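PDB 6C72: particle-associated glycoside hydrolase from Acinetobacter phage Fri1, which degrades the capsular polysaccharide of its host Acinetobacter baumannii as a trimeric tailspike depolymerase, probably clearing the way for the phage to enter the cell. Local coordinates for residues C353-K358 with C377-L382; C320-L325 with V348-C353; N401-K406 with Q429-E434; G329-V334 with T360-C365. All coordinates share one frame; numbering follows the deposited sequence.

Interaction 1: residues C353-K358 with C377-L382; sequences CRFKGK and CEFDTL. With ZN (zinc ion), chain K.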
loop_
_atom_site.group_PDB
_atom_site.type_symbol
_atom_site.label_atom_id
_atom_site.label_comp_id
_atom_site.label_asym_id
_atom_site.label_seq_id
_atom_site.Cartn_x
_atom_site.Cartn_y
_atom_site.Cartn_z
ATOM N N CYS A 353 -3.856 -5.930 -11.688
ATOM C CA CYS A 353 -4.627 -7.062 -12.162
ATOM C C CYS A 353 -4.932 -6.935 -13.647
ATOM O O CYS A 353 -4.899 -5.846 -14.226
ATOM C CB CYS A 353 -5.942 -7.193 -11.385
ATOM S SG CYS A 353 -5.755 -7.628 -9.632
ATOM N N ARG A 354 -5.291 -8.068 -14.250
ATOM C CA ARG A 354 -5.625 -8.133 -15.665
ATOM C C ARG A 354 -6.987 -8.789 -15.822
ATOM O O ARG A 354 -7.231 -9.881 -15.288
ATOM C CB ARG A 354 -4.555 -8.882 -16.447
ATOM C CG ARG A 354 -3.330 -8.020 -16.582
ATOM C CD ARG A 354 -2.107 -8.737 -17.087
ATOM N NE ARG A 354 -1.700 -9.886 -16.276
ATOM C CZ ARG A 354 -1.262 -9.815 -15.022
ATOM N NH1 ARG A 354 -1.217 -8.639 -14.388
ATOM N NH2 ARG A 354 -0.876 -10.925 -14.394
ATOM N N PHE A 355 -7.890 -8.080 -16.486
ATOM C CA PHE A 355 -9.218 -8.574 -16.806
ATOM C C PHE A 355 -9.194 -8.955 -18.282
ATOM O O PHE A 355 -9.080 -8.085 -19.160
ATOM C CB PHE A 355 -10.276 -7.519 -16.491
ATOM C CG PHE A 355 -10.387 -7.193 -15.019
ATOM C CD1 PHE A 355 -9.439 -6.404 -14.387
ATOM C CD2 PHE A 355 -11.456 -7.667 -14.263
ATOM C CE1 PHE A 355 -9.554 -6.097 -13.037
ATOM C CE2 PHE A 355 -11.569 -7.368 -12.913
ATOM C CZ PHE A 355 -10.617 -6.582 -12.302
ATOM N N LYS A 356 -9.266 -10.254 -18.553
ATOM C CA LYS A 356 -9.076 -10.778 -19.894
ATOM C C LYS A 356 -10.374 -11.377 -20.412
ATOM O O LYS A 356 -11.253 -11.778 -19.643
ATOM C CB LYS A 356 -7.978 -11.843 -19.910
ATOM C CG LYS A 356 -6.594 -11.320 -19.593
ATOM C CD LYS A 356 -5.590 -12.456 -19.536
ATOM C CE LYS A 356 -4.200 -11.949 -19.212
ATOM N NZ LYS A 356 -3.267 -13.067 -18.971
ATOM N N GLY A 357 -10.471 -11.460 -21.731
ATOM C CA GLY A 357 -11.642 -12.038 -22.348
ATOM C C GLY A 357 -12.880 -11.218 -22.089
ATOM O O GLY A 357 -12.953 -10.052 -22.499
ATOM N N LYS A 358 -13.857 -11.792 -21.395
ATOM C CA LYS A 358 -15.074 -11.059 -21.087
ATOM C C LYS A 358 -15.068 -10.436 -19.697
ATOM O O LYS A 358 -16.010 -9.712 -19.360
ATOM C CB LYS A 358 -16.278 -11.988 -21.214
ATOM C CG LYS A 358 -16.470 -12.599 -22.570
ATOM C CD LYS A 358 -16.972 -11.572 -23.548
ATOM C CE LYS A 358 -17.228 -12.213 -24.896
ATOM N NZ LYS A 358 -17.859 -11.247 -25.835
ATOM N N CYS A 377 -4.361 -1.686 -13.592
ATOM C CA CYS A 377 -5.047 -2.851 -14.120
ATOM C C CYS A 377 -5.228 -2.757 -15.638
ATOM O O CYS A 377 -5.191 -1.677 -16.232
ATOM C CB CYS A 377 -6.408 -3.010 -13.444
ATOM S SG CYS A 377 -6.289 -3.357 -11.691
ATOM N N GLU A 378 -5.452 -3.913 -16.259
ATOM C CA GLU A 378 -5.713 -4.006 -17.687
ATOM C C GLU A 378 -7.110 -4.558 -17.928
ATOM O O GLU A 378 -7.558 -5.466 -17.223
ATOM C CB GLU A 378 -4.692 -4.895 -18.387
ATOM C CG GLU A 378 -3.253 -4.439 -18.276
ATOM C CD GLU A 378 -2.312 -5.355 -19.043
ATOM O OE1 GLU A 378 -2.649 -5.719 -20.190
ATOM O OE2 GLU A 378 -1.253 -5.732 -18.488
ATOM N N PHE A 379 -7.803 -4.009 -18.922
ATOM C CA PHE A 379 -9.167 -4.415 -19.244
ATOM C C PHE A 379 -9.262 -4.735 -20.733
ATOM O O PHE A 379 -8.943 -3.881 -21.569
ATOM C CB PHE A 379 -10.158 -3.314 -18.856
ATOM C CG PHE A 379 -10.245 -3.076 -17.376
ATOM C CD1 PHE A 379 -11.155 -3.786 -16.597
ATOM C CD2 PHE A 379 -9.418 -2.154 -16.758
ATOM C CE1 PHE A 379 -11.244 -3.583 -15.212
ATOM C CE2 PHE A 379 -9.502 -1.935 -15.384
ATOM C CZ PHE A 379 -10.417 -2.663 -14.608
ATOM N N ASP A 380 -9.669 -5.970 -21.064
ATOM C CA ASP A 380 -9.921 -6.335 -22.457
ATOM C C ASP A 380 -11.232 -5.763 -22.981
ATOM O O ASP A 380 -11.393 -5.619 -24.197
ATOM C CB ASP A 380 -9.946 -7.859 -22.631
ATOM C CG ASP A 380 -8.565 -8.460 -22.729
ATOM O OD1 ASP A 380 -7.577 -7.707 -22.642
ATOM O OD2 ASP A 380 -8.465 -9.699 -22.861
ATOM N N THR A 381 -12.178 -5.470 -22.095
ATOM C CA THR A 381 -13.488 -4.979 -22.493
ATOM C C THR A 381 -13.901 -3.892 -21.504
ATOM O O THR A 381 -13.023 -3.259 -20.908
ATOM C CB THR A 381 -14.489 -6.152 -22.559
ATOM O OG1 THR A 381 -15.760 -5.708 -23.043
ATOM C CG2 THR A 381 -14.654 -6.839 -21.198
ATOM N N LEU A 382 -15.205 -3.680 -21.311
ATOM C CA LEU A 382 -15.702 -2.702 -20.342
ATOM C C LEU A 382 -15.011 -2.870 -18.999
ATOM O O LEU A 382 -14.845 -3.990 -18.501
ATOM C CB LEU A 382 -17.206 -2.874 -20.123
ATOM C CG LEU A 382 -18.180 -2.831 -21.295
ATOM C CD1 LEU A 382 -19.550 -3.217 -20.782
ATOM C CD2 LEU A 382 -18.207 -1.456 -21.959
HETATM ZN ZN ZN K . -1.942 -7.245 -21.476
HETATM O O HOH W 1 -0.697 -6.040 -15.866
HETATM O O HOH W 2 -6.583 -6.993 -20.200
#
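F355 and F379 stack in the interior of a right-handed parallel beta-helix, on the equivalent strands 354-357 and 378-379 of two successive coils. The rings are nearly parallel, planes 12° apart and centroids 4.7 Å from each other, in an offset stack: CE1 of F379 sits over one face of the F355 ring toward its rim. CG lies beside the backbone N (chi1 near -65° in both), and the like torsions keep the rings nearly parallel from one coil to the next. F322 of the coil before stacks on F355 and extends the ladder, while I361 touches both rings. Next to the phenylalanines C353 and C377 form a second interior step, in which C353 N donates to C377 SG at 3.5 Å.

The backbones run parallel, with E378 N giving to C353 O, F355 N to E378 O and D380 N to F355 O. On the outer face R354 and E378 run alongside each other. Their charged ends do not meet directly; one water accepts from R354 NH1 and donates to E378 OE2, and R354 NH2 turns to N319. E378 OE1 binds a zinc ion at 2.1 Å and also accepts from W404 NE1. Where the strands end, the D380 carboxylate turns to the neighbouring strand. Its OD1 takes a water shared with F355 O, as well as a salt bridge from K406, and its OD2 receives G357 N at 2.9 Å on the anti side, 27° out of the carboxylate plane.

Interaction 2: residues C320-L325 with V348-C353; sequences CVFNAL and VKFLNC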
loop_
_atom_site.group_PDB
_atom_site.type_symbol
_atom_site.label_atom_id
_atom_site.label_comp_id
_atom_site.label_asym_id
_atom_site.label_seq_id
_atom_site.Cartn_x
_atom_site.Cartn_y
_atom_site.Cartn_z
ATOM N N CYS A 320 -3.349 -10.299 -10.058
ATOM C CA CYS A 320 -4.226 -11.426 -10.331
ATOM C C CYS A 320 -4.794 -11.302 -11.735
ATOM O O CYS A 320 -4.794 -10.223 -12.331
ATOM C CB CYS A 320 -5.369 -11.494 -9.302
ATOM S SG CYS A 320 -4.800 -11.887 -7.625
ATOM N N VAL A 321 -5.258 -12.426 -12.271
ATOM C CA VAL A 321 -5.891 -12.485 -13.582
ATOM C C VAL A 321 -7.337 -12.926 -13.402
ATOM O O VAL A 321 -7.610 -13.923 -12.723
ATOM C CB VAL A 321 -5.153 -13.440 -14.542
ATOM C CG1 VAL A 321 -5.948 -13.596 -15.850
ATOM C CG2 VAL A 321 -3.732 -12.947 -14.818
ATOM N N PHE A 322 -8.258 -12.171 -13.984
ATOM C CA PHE A 322 -9.651 -12.550 -14.104
ATOM C C PHE A 322 -9.927 -12.750 -15.584
ATOM O O PHE A 322 -9.764 -11.817 -16.373
ATOM C CB PHE A 322 -10.571 -11.484 -13.519
ATOM C CG PHE A 322 -10.219 -11.094 -12.117
ATOM C CD1 PHE A 322 -10.719 -11.816 -11.036
ATOM C CD2 PHE A 322 -9.410 -9.991 -11.874
ATOM C CE1 PHE A 322 -10.396 -11.461 -9.733
ATOM C CE2 PHE A 322 -9.088 -9.618 -10.568
ATOM C CZ PHE A 322 -9.580 -10.360 -9.493
ATOM N N ASN A 323 -10.327 -13.957 -15.962
ATOM C CA ASN A 323 -10.414 -14.316 -17.369
ATOM C C ASN A 323 -11.651 -15.161 -17.608
ATOM O O ASN A 323 -11.859 -16.168 -16.930
ATOM C CB ASN A 323 -9.140 -15.065 -17.800
ATOM C CG ASN A 323 -9.031 -15.225 -19.293
ATOM O OD1 ASN A 323 -9.882 -14.755 -20.042
ATOM N ND2 ASN A 323 -7.966 -15.887 -19.741
ATOM N N ALA A 324 -12.457 -14.775 -18.585
ATOM C CA ALA A 324 -13.672 -15.521 -18.867
ATOM C C ALA A 324 -13.949 -15.507 -20.362
ATOM O O ALA A 324 -13.696 -14.512 -21.047
ATOM C CB ALA A 324 -14.877 -14.956 -18.098
ATOM N N LEU A 325 -14.421 -16.635 -20.864
ATOM C CA LEU A 325 -14.972 -16.720 -22.205
ATOM C C LEU A 325 -16.487 -16.752 -22.101
ATOM O O LEU A 325 -17.050 -17.149 -21.074
ATOM C CB LEU A 325 -14.465 -17.960 -22.950
ATOM C CG LEU A 325 -12.943 -18.108 -23.091
ATOM C CD1 LEU A 325 -12.569 -19.492 -23.662
ATOM C CD2 LEU A 325 -12.362 -16.986 -23.928
ATOM N N VAL A 348 -12.070 -2.889 -1.007
ATOM C CA VAL A 348 -11.633 -3.870 -1.988
ATOM C C VAL A 348 -10.730 -3.166 -2.989
ATOM O O VAL A 348 -11.123 -2.159 -3.582
ATOM C CB VAL A 348 -12.841 -4.487 -2.701
ATOM C CG1 VAL A 348 -12.380 -5.395 -3.828
ATOM C CG2 VAL A 348 -13.730 -5.194 -1.710
ATOM N N LYS A 349 -9.537 -3.691 -3.196
ATOM C CA LYS A 349 -8.563 -3.054 -4.068
ATOM C C LYS A 349 -8.160 -4.011 -5.173
ATOM O O LYS A 349 -7.808 -5.166 -4.902
ATOM C CB LYS A 349 -7.329 -2.621 -3.290
ATOM C CG LYS A 349 -7.601 -1.658 -2.161
ATOM C CD LYS A 349 -6.285 -1.337 -1.503
ATOM C CE LYS A 349 -6.407 -0.250 -0.445
ATOM N NZ LYS A 349 -6.698 -0.857 0.864
ATOM N N PHE A 350 -8.200 -3.525 -6.411
ATOM C CA PHE A 350 -7.682 -4.253 -7.565
ATOM C C PHE A 350 -6.396 -3.562 -7.994
ATOM O O PHE A 350 -6.430 -2.432 -8.502
ATOM C CB PHE A 350 -8.704 -4.306 -8.697
ATOM C CG PHE A 350 -9.977 -5.044 -8.342
ATOM C CD1 PHE A 350 -10.054 -6.435 -8.459
ATOM C CD2 PHE A 350 -11.093 -4.360 -7.927
ATOM C CE1 PHE A 350 -11.213 -7.124 -8.154
ATOM C CE2 PHE A 350 -12.266 -5.052 -7.607
ATOM C CZ PHE A 350 -12.320 -6.442 -7.732
ATOM N N LEU A 351 -5.268 -4.238 -7.764
ATOM C CA LEU A 351 -3.931 -3.714 -8.013
ATOM C C LEU A 351 -3.197 -4.634 -8.979
ATOM O O LEU A 351 -3.158 -5.852 -8.764
ATOM C CB LEU A 351 -3.138 -3.600 -6.710
ATOM C CG LEU A 351 -3.797 -2.901 -5.523
ATOM C CD1 LEU A 351 -2.911 -2.988 -4.300
ATOM C CD2 LEU A 351 -4.085 -1.445 -5.866
ATOM N N ASN A 352 -2.637 -4.056 -10.047
ATOM C CA ASN A 352 -1.806 -4.777 -11.011
ATOM C C ASN A 352 -2.531 -5.980 -11.616
ATOM O O ASN A 352 -1.895 -6.954 -12.017
ATOM C CB ASN A 352 -0.476 -5.231 -10.391
ATOM C CG ASN A 352 0.289 -4.097 -9.710
ATOM O OD1 ASN A 352 -0.041 -2.923 -9.861
ATOM N ND2 ASN A 352 1.350 -4.448 -8.995
ATOM N N CYS A 353 -3.856 -5.930 -11.688
ATOM C CA CYS A 353 -4.627 -7.062 -12.162
ATOM C C CYS A 353 -4.932 -6.935 -13.647
ATOM O O CYS A 353 -4.899 -5.846 -14.226
ATOM C CB CYS A 353 -5.942 -7.193 -11.385
ATOM S SG CYS A 353 -5.755 -7.628 -9.632
#
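F322 and F350 meet in the hydrophobic interior, where CZ of F322 comes in at the edge of the F350 ring, 3.9 Å from its CE1. The planes stand 74° apart with centroids separated by 5.8 Å, an oblique pairing that joins rings from two different walls. Both side chains lie on the inner face of strands 321-324 and 348-351, and their chi1 torsions of -53° and -63° bring the ring ends together. L317 and V334 touch both phenylalanines.

Sulfur supplies the second kind of contact. C353 SG approaches the F322 ring obliquely, 4.0 Å from CE2, in a cysteine sulfur-aromatic contact, and it also packs 3.9 Å from CB of C320.

Polar contacts are few and weak. C320 N points at C353 SG in a weak hydrogen bond of 3.6 Å, and C353 CA brings its hydrogen to C320 O at 3.2 Å. At the outer corner N352, with positive phi, turns the chain between the walls; its ND2 binds D279 of the second subunit.

Cysteine above cysteine at the turn, with aromatic rings filling the space inside, is the kind of internal ladder by which a parallel beta-helix stacks its coils.

Interaction 3: residues N401-K406 with Q429-E434; sequences NTLWGK and QDTTFE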
loop_
_atom_site.group_PDB
_atom_site.type_symbol
_atom_site.label_atom_id
_atom_site.label_comp_id
_atom_site.label_asym_id
_atom_site.label_seq_id
_atom_site.Cartn_x
_atom_site.Cartn_y
_atom_site.Cartn_z
ATOM N N ASN A 401 -4.834 2.751 -15.264
ATOM C CA ASN A 401 -5.347 1.546 -15.887
ATOM C C ASN A 401 -5.366 1.727 -17.395
ATOM O O ASN A 401 -5.331 2.850 -17.911
ATOM C CB ASN A 401 -6.757 1.223 -15.380
ATOM C CG ASN A 401 -6.825 1.167 -13.870
ATOM O OD1 ASN A 401 -6.212 0.285 -13.266
ATOM N ND2 ASN A 401 -7.554 2.127 -13.240
ATOM N N THR A 402 -5.446 0.607 -18.102
ATOM C CA THR A 402 -5.563 0.612 -19.551
ATOM C C THR A 402 -6.850 -0.105 -19.934
ATOM O O THR A 402 -7.126 -1.204 -19.447
ATOM C CB THR A 402 -4.335 -0.048 -20.200
ATOM O OG1 THR A 402 -3.170 0.741 -19.928
ATOM C CG2 THR A 402 -4.495 -0.203 -21.731
ATOM N N LEU A 403 -7.656 0.533 -20.751
ATOM C CA LEU A 403 -8.794 -0.125 -21.378
ATOM C C LEU A 403 -8.371 -0.455 -22.809
ATOM O O LEU A 403 -8.263 0.430 -23.658
ATOM C CB LEU A 403 -10.045 0.745 -21.309
ATOM C CG LEU A 403 -10.825 0.626 -19.986
ATOM C CD1 LEU A 403 -10.092 1.275 -18.800
ATOM C CD2 LEU A 403 -12.235 1.192 -20.106
ATOM N N TRP A 404 -8.085 -1.736 -23.062
ATOM C CA TRP A 404 -7.578 -2.125 -24.373
ATOM C C TRP A 404 -8.656 -2.059 -25.443
ATOM O O TRP A 404 -8.335 -1.881 -26.623
ATOM C CB TRP A 404 -6.974 -3.532 -24.321
ATOM C CG TRP A 404 -5.691 -3.648 -23.531
ATOM C CD1 TRP A 404 -5.477 -4.395 -22.397
ATOM C CD2 TRP A 404 -4.439 -3.009 -23.830
ATOM N NE1 TRP A 404 -4.177 -4.255 -21.974
ATOM C CE2 TRP A 404 -3.517 -3.412 -22.833
ATOM C CE3 TRP A 404 -4.012 -2.133 -24.832
ATOM C CZ2 TRP A 404 -2.201 -2.962 -22.815
ATOM C CZ3 TRP A 404 -2.713 -1.695 -24.812
ATOM C CH2 TRP A 404 -1.818 -2.106 -23.810
ATOM N N GLY A 405 -9.927 -2.211 -25.063
ATOM C CA GLY A 405 -11.007 -2.189 -26.036
ATOM C C GLY A 405 -10.944 -3.305 -27.054
ATOM O O GLY A 405 -11.328 -3.106 -28.208
ATOM N N LYS A 406 -10.470 -4.484 -26.656
ATOM C CA LYS A 406 -10.408 -5.604 -27.584
ATOM C C LYS A 406 -11.804 -6.097 -27.938
ATOM O O LYS A 406 -12.065 -6.465 -29.088
ATOM C CB LYS A 406 -9.567 -6.733 -26.982
ATOM C CG LYS A 406 -8.121 -6.315 -26.685
ATOM C CD LYS A 406 -7.311 -7.407 -25.988
ATOM C CE LYS A 406 -5.957 -6.865 -25.513
ATOM N NZ LYS A 406 -5.257 -7.780 -24.545
ATOM N N GLN A 429 -7.671 3.091 -24.947
ATOM C CA GLN A 429 -7.524 2.677 -26.337
ATOM C C GLN A 429 -8.909 2.473 -26.922
ATOM O O GLN A 429 -9.602 1.512 -26.563
ATOM C CB GLN A 429 -6.691 1.407 -26.486
ATOM C CG GLN A 429 -6.423 1.086 -27.950
ATOM C CD GLN A 429 -5.434 -0.041 -28.150
ATOM O OE1 GLN A 429 -4.313 0.174 -28.615
ATOM N NE2 GLN A 429 -5.849 -1.257 -27.809
ATOM N N ASP A 430 -9.308 3.383 -27.814
ATOM C CA ASP A 430 -10.591 3.380 -28.509
ATOM C C ASP A 430 -11.775 3.515 -27.558
ATOM O O ASP A 430 -12.916 3.294 -27.975
ATOM C CB ASP A 430 -10.794 2.119 -29.373
ATOM C CG ASP A 430 -9.809 2.006 -30.533
ATOM O OD1 ASP A 430 -9.384 3.036 -31.089
ATOM O OD2 ASP A 430 -9.499 0.860 -30.931
ATOM N N THR A 431 -11.541 3.870 -26.295
ATOM C CA THR A 431 -12.620 3.947 -25.314
ATOM C C THR A 431 -13.589 5.067 -25.665
ATOM O O THR A 431 -13.185 6.227 -25.791
ATOM C CB THR A 431 -12.057 4.183 -23.915
ATOM O OG1 THR A 431 -10.963 3.292 -23.681
ATOM C CG2 THR A 431 -13.143 3.952 -22.864
ATOM N N THR A 432 -14.866 4.730 -25.821
ATOM C CA THR A 432 -15.890 5.730 -26.088
ATOM C C THR A 432 -16.688 6.026 -24.822
ATOM O O THR A 432 -17.109 5.107 -24.107
ATOM C CB THR A 432 -16.833 5.282 -27.203
ATOM O OG1 THR A 432 -17.916 6.219 -27.304
ATOM C CG2 THR A 432 -17.391 3.887 -26.918
ATOM N N PHE A 433 -16.884 7.316 -24.547
ATOM C CA PHE A 433 -17.781 7.787 -23.500
ATOM C C PHE A 433 -19.050 8.391 -24.097
ATOM O O PHE A 433 -19.777 9.103 -23.398
ATOM C CB PHE A 433 -17.080 8.813 -22.603
ATOM C CG PHE A 433 -16.101 8.217 -21.611
ATOM C CD1 PHE A 433 -16.515 7.852 -20.325
ATOM C CD2 PHE A 433 -14.754 8.049 -21.950
ATOM C CE1 PHE A 433 -15.611 7.318 -19.407
ATOM C CE2 PHE A 433 -13.850 7.522 -21.035
ATOM C CZ PHE A 433 -14.281 7.146 -19.760
ATOM N N GLU A 434 -19.316 8.147 -25.384
ATOM C CA GLU A 434 -20.529 8.652 -26.019
ATOM C C GLU A 434 -21.772 8.109 -25.319
ATOM O O GLU A 434 -21.923 6.896 -25.138
ATOM C CB GLU A 434 -20.555 8.278 -27.506
ATOM C CG GLU A 434 -21.777 8.828 -28.267
ATOM C CD GLU A 434 -21.838 8.429 -29.752
ATOM O OE1 GLU A 434 -21.052 7.552 -30.184
ATOM O OE2 GLU A 434 -22.683 8.994 -30.493
#
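On one side of a zinc site at the surface of the parallel beta-helix, Q429 of the following coil closes over the end of strand 402-403, where W404 stands next to the metal ligand E378. The bridge is made twice. Q429 N gives to L403 O at 3.0 Å, continuing the parallel ladder by one rung, and the side chain then reaches on to the next carbonyl. Its NE2 donates to W404 O at 2.8 Å, almost straight at 170°, in the carbonyl plane and on a lone pair. An extended chain, with CG anti to the backbone N (chi1 -174°), carries the amide that far.

The same NE2 lies at the edge of the W404 indole, 3.6 Å from CE3, with the amide and ring planes 57° apart. CG2 of T402 covers one face of the indole over its centre. Deeper in, the L403 and T431 side chains meet crosswise: OG1 of T431 comes 3.6 Å from CB of L403 and its CG2 meets CD2. P342 of the second subunit packs against W404.

Two carbonyls in succession are thus held by one glutamine, which should limit movement of the W404 backbone. W404 in turn, through its indole N-H, is placed as a second-shell residue that would help orient the E378 carboxylate toward the metal.

Interaction 4: residues G329-V334 with T360-C365; sequences GAEPTV and TIRNNC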
loop_
_atom_site.group_PDB
_atom_site.type_symbol
_atom_site.label_atom_id
_atom_site.label_comp_id
_atom_site.label_asym_id
_atom_site.label_seq_id
_atom_site.Cartn_x
_atom_site.Cartn_y
_atom_site.Cartn_z
ATOM N N GLY A 329 -25.798 -18.302 -20.486
ATOM C CA GLY A 329 -26.356 -17.898 -19.213
ATOM C C GLY A 329 -25.381 -17.260 -18.251
ATOM O O GLY A 329 -25.811 -16.754 -17.206
ATOM N N ALA A 330 -24.087 -17.251 -18.568
ATOM C CA ALA A 330 -23.070 -16.732 -17.666
ATOM C C ALA A 330 -22.934 -15.222 -17.772
ATOM O O ALA A 330 -23.083 -14.643 -18.850
ATOM C CB ALA A 330 -21.722 -17.386 -17.963
ATOM N N GLU A 331 -22.659 -14.591 -16.634
ATOM C CA GLU A 331 -22.303 -13.177 -16.568
ATOM C C GLU A 331 -20.844 -13.074 -16.151
ATOM O O GLU A 331 -20.505 -13.446 -15.013
ATOM C CB GLU A 331 -23.194 -12.418 -15.584
ATOM C CG GLU A 331 -22.917 -10.933 -15.568
ATOM C CD GLU A 331 -23.776 -10.177 -14.551
ATOM O OE1 GLU A 331 -23.359 -10.067 -13.373
ATOM O OE2 GLU A 331 -24.870 -9.705 -14.940
ATOM N N PRO A 332 -19.951 -12.580 -17.014
ATOM C CA PRO A 332 -18.509 -12.652 -16.761
ATOM C C PRO A 332 -17.979 -11.568 -15.828
ATOM O O PRO A 332 -17.041 -10.834 -16.146
ATOM C CB PRO A 332 -17.923 -12.512 -18.183
ATOM C CG PRO A 332 -18.917 -11.634 -18.871
ATOM C CD PRO A 332 -20.267 -12.003 -18.330
ATOM N N THR A 333 -18.583 -11.475 -14.649
ATOM C CA THR A 333 -18.346 -10.341 -13.769
ATOM C C THR A 333 -17.558 -10.739 -12.528
ATOM O O THR A 333 -17.526 -11.907 -12.127
ATOM C CB THR A 333 -19.661 -9.674 -13.364
ATOM O OG1 THR A 333 -20.616 -10.687 -13.050
ATOM C CG2 THR A 333 -20.197 -8.816 -14.507
ATOM N N VAL A 334 -16.858 -9.748 -12.001
ATOM C CA VAL A 334 -16.163 -9.771 -10.724
ATOM C C VAL A 334 -16.967 -8.837 -9.830
ATOM O O VAL A 334 -16.909 -7.607 -9.987
ATOM C CB VAL A 334 -14.707 -9.311 -10.884
ATOM C CG1 VAL A 334 -13.935 -9.389 -9.583
ATOM C CG2 VAL A 334 -14.030 -10.122 -11.991
ATOM N N THR A 360 -15.027 -8.341 -16.357
ATOM C CA THR A 360 -15.336 -6.943 -16.083
ATOM C C THR A 360 -15.811 -6.814 -14.637
ATOM O O THR A 360 -16.273 -7.778 -14.035
ATOM C CB THR A 360 -16.393 -6.410 -17.061
ATOM O OG1 THR A 360 -16.641 -5.020 -16.803
ATOM C CG2 THR A 360 -17.689 -7.205 -16.943
ATOM N N ILE A 361 -15.670 -5.616 -14.076
ATOM C CA ILE A 361 -16.039 -5.369 -12.686
ATOM C C ILE A 361 -17.518 -5.026 -12.613
ATOM O O ILE A 361 -18.012 -4.221 -13.414
ATOM C CB ILE A 361 -15.191 -4.240 -12.088
ATOM C CG1 ILE A 361 -13.722 -4.654 -12.032
ATOM C CG2 ILE A 361 -15.731 -3.816 -10.725
ATOM C CD1 ILE A 361 -12.815 -3.521 -11.666
ATOM N N ARG A 362 -18.228 -5.633 -11.655
ATOM C CA ARG A 362 -19.635 -5.332 -11.418
ATOM C C ARG A 362 -19.828 -4.735 -10.027
ATOM O O ARG A 362 -19.571 -5.395 -9.010
ATOM C CB ARG A 362 -20.511 -6.579 -11.575
ATOM C CG ARG A 362 -21.938 -6.373 -11.033
ATOM C CD ARG A 362 -22.885 -7.495 -11.423
ATOM N NE ARG A 362 -24.100 -7.442 -10.618
ATOM C CZ ARG A 362 -25.066 -8.364 -10.633
ATOM N NH1 ARG A 362 -24.970 -9.418 -11.426
ATOM N NH2 ARG A 362 -26.131 -8.231 -9.846
ATOM N N ASN A 363 -20.348 -3.513 -9.983
ATOM C CA ASN A 363 -20.733 -2.878 -8.732
ATOM C C ASN A 363 -22.057 -3.481 -8.276
ATOM O O ASN A 363 -23.089 -3.303 -8.925
ATOM C CB ASN A 363 -20.823 -1.369 -8.934
ATOM C CG ASN A 363 -21.470 -0.654 -7.758
ATOM O OD1 ASN A 363 -21.493 -1.173 -6.634
ATOM N ND2 ASN A 363 -21.991 0.549 -8.004
ATOM N N ASN A 364 -22.038 -4.204 -7.169
ATOM C CA ASN A 364 -23.269 -4.781 -6.641
ATOM C C ASN A 364 -23.628 -4.206 -5.272
ATOM O O ASN A 364 -24.226 -4.892 -4.443
ATOM C CB ASN A 364 -23.162 -6.299 -6.569
ATOM C CG ASN A 364 -24.508 -6.973 -6.649
ATOM O OD1 ASN A 364 -25.464 -6.417 -7.203
ATOM N ND2 ASN A 364 -24.606 -8.171 -6.077
ATOM N N CYS A 365 -23.289 -2.942 -5.034
ATOM C CA CYS A 365 -23.511 -2.288 -3.747
ATOM C C CYS A 365 -24.839 -1.534 -3.784
ATOM O O CYS A 365 -24.961 -0.520 -4.477
ATOM C CB CYS A 365 -22.351 -1.343 -3.431
ATOM S SG CYS A 365 -20.735 -2.173 -3.383
#
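R362 and E331 form a salt bridge at the edge of a parallel pair of strands, 333-336 and 360-363, on another wall of the beta-helix. NH1 meets OE1 at 2.6 Å, within 7° of the guanidinium plane and on the syn lone pair of the carboxylate, although the two flat groups are turned 67° to each other. The arginine is stretched from CG to NE, with CG anti to the backbone N (chi1 167°), and runs roughly perpendicular to the E331 side chain. CB of R362 packs 3.7 Å from both CB and CG2 of T333, whose CG2 also touches CG2 of T360.

The backbones join these groups. V334 N donates to T360 O, and R362 N to V334 O at 2.9 Å; a weak hydrogen bond runs from T360 N to P332 O. P332 is the centre of an inverse gamma turn that leads into the strand.

Further out, N364 OD1 accepts from R362 NH2 and T387 binds E331 OE2, while T360 OG1 bonds to L382 O in the next coil. V334 and I361 face inward against F355. E331 OE1 is gripped a second time, on its anti lone pair, by T333 OG1 at 2.8 Å.

All four contacts belong to the tailspike's parallel beta-helix. Interactions 1 and 2 share C353, their centres about 7 Å apart, and strands 321-324, 354-357, 378-379 and 402-403 adjoin in that order, so interaction 3 continues the same wall, its centre about 11 Å from that of interaction 1. Interaction 4 is on another wall, its centre about 12 Å from those of 1 and 2, and meets them through the interior, V334 touching F322, F350 and F355. Along the chain interaction 2 closes before interaction 1 opens, interaction 4 alternates with both, as each coil visits every wall, and interaction 3 comes last. Interactions 1, 2 and 3 also reach the second subunit, linking coils to trimer.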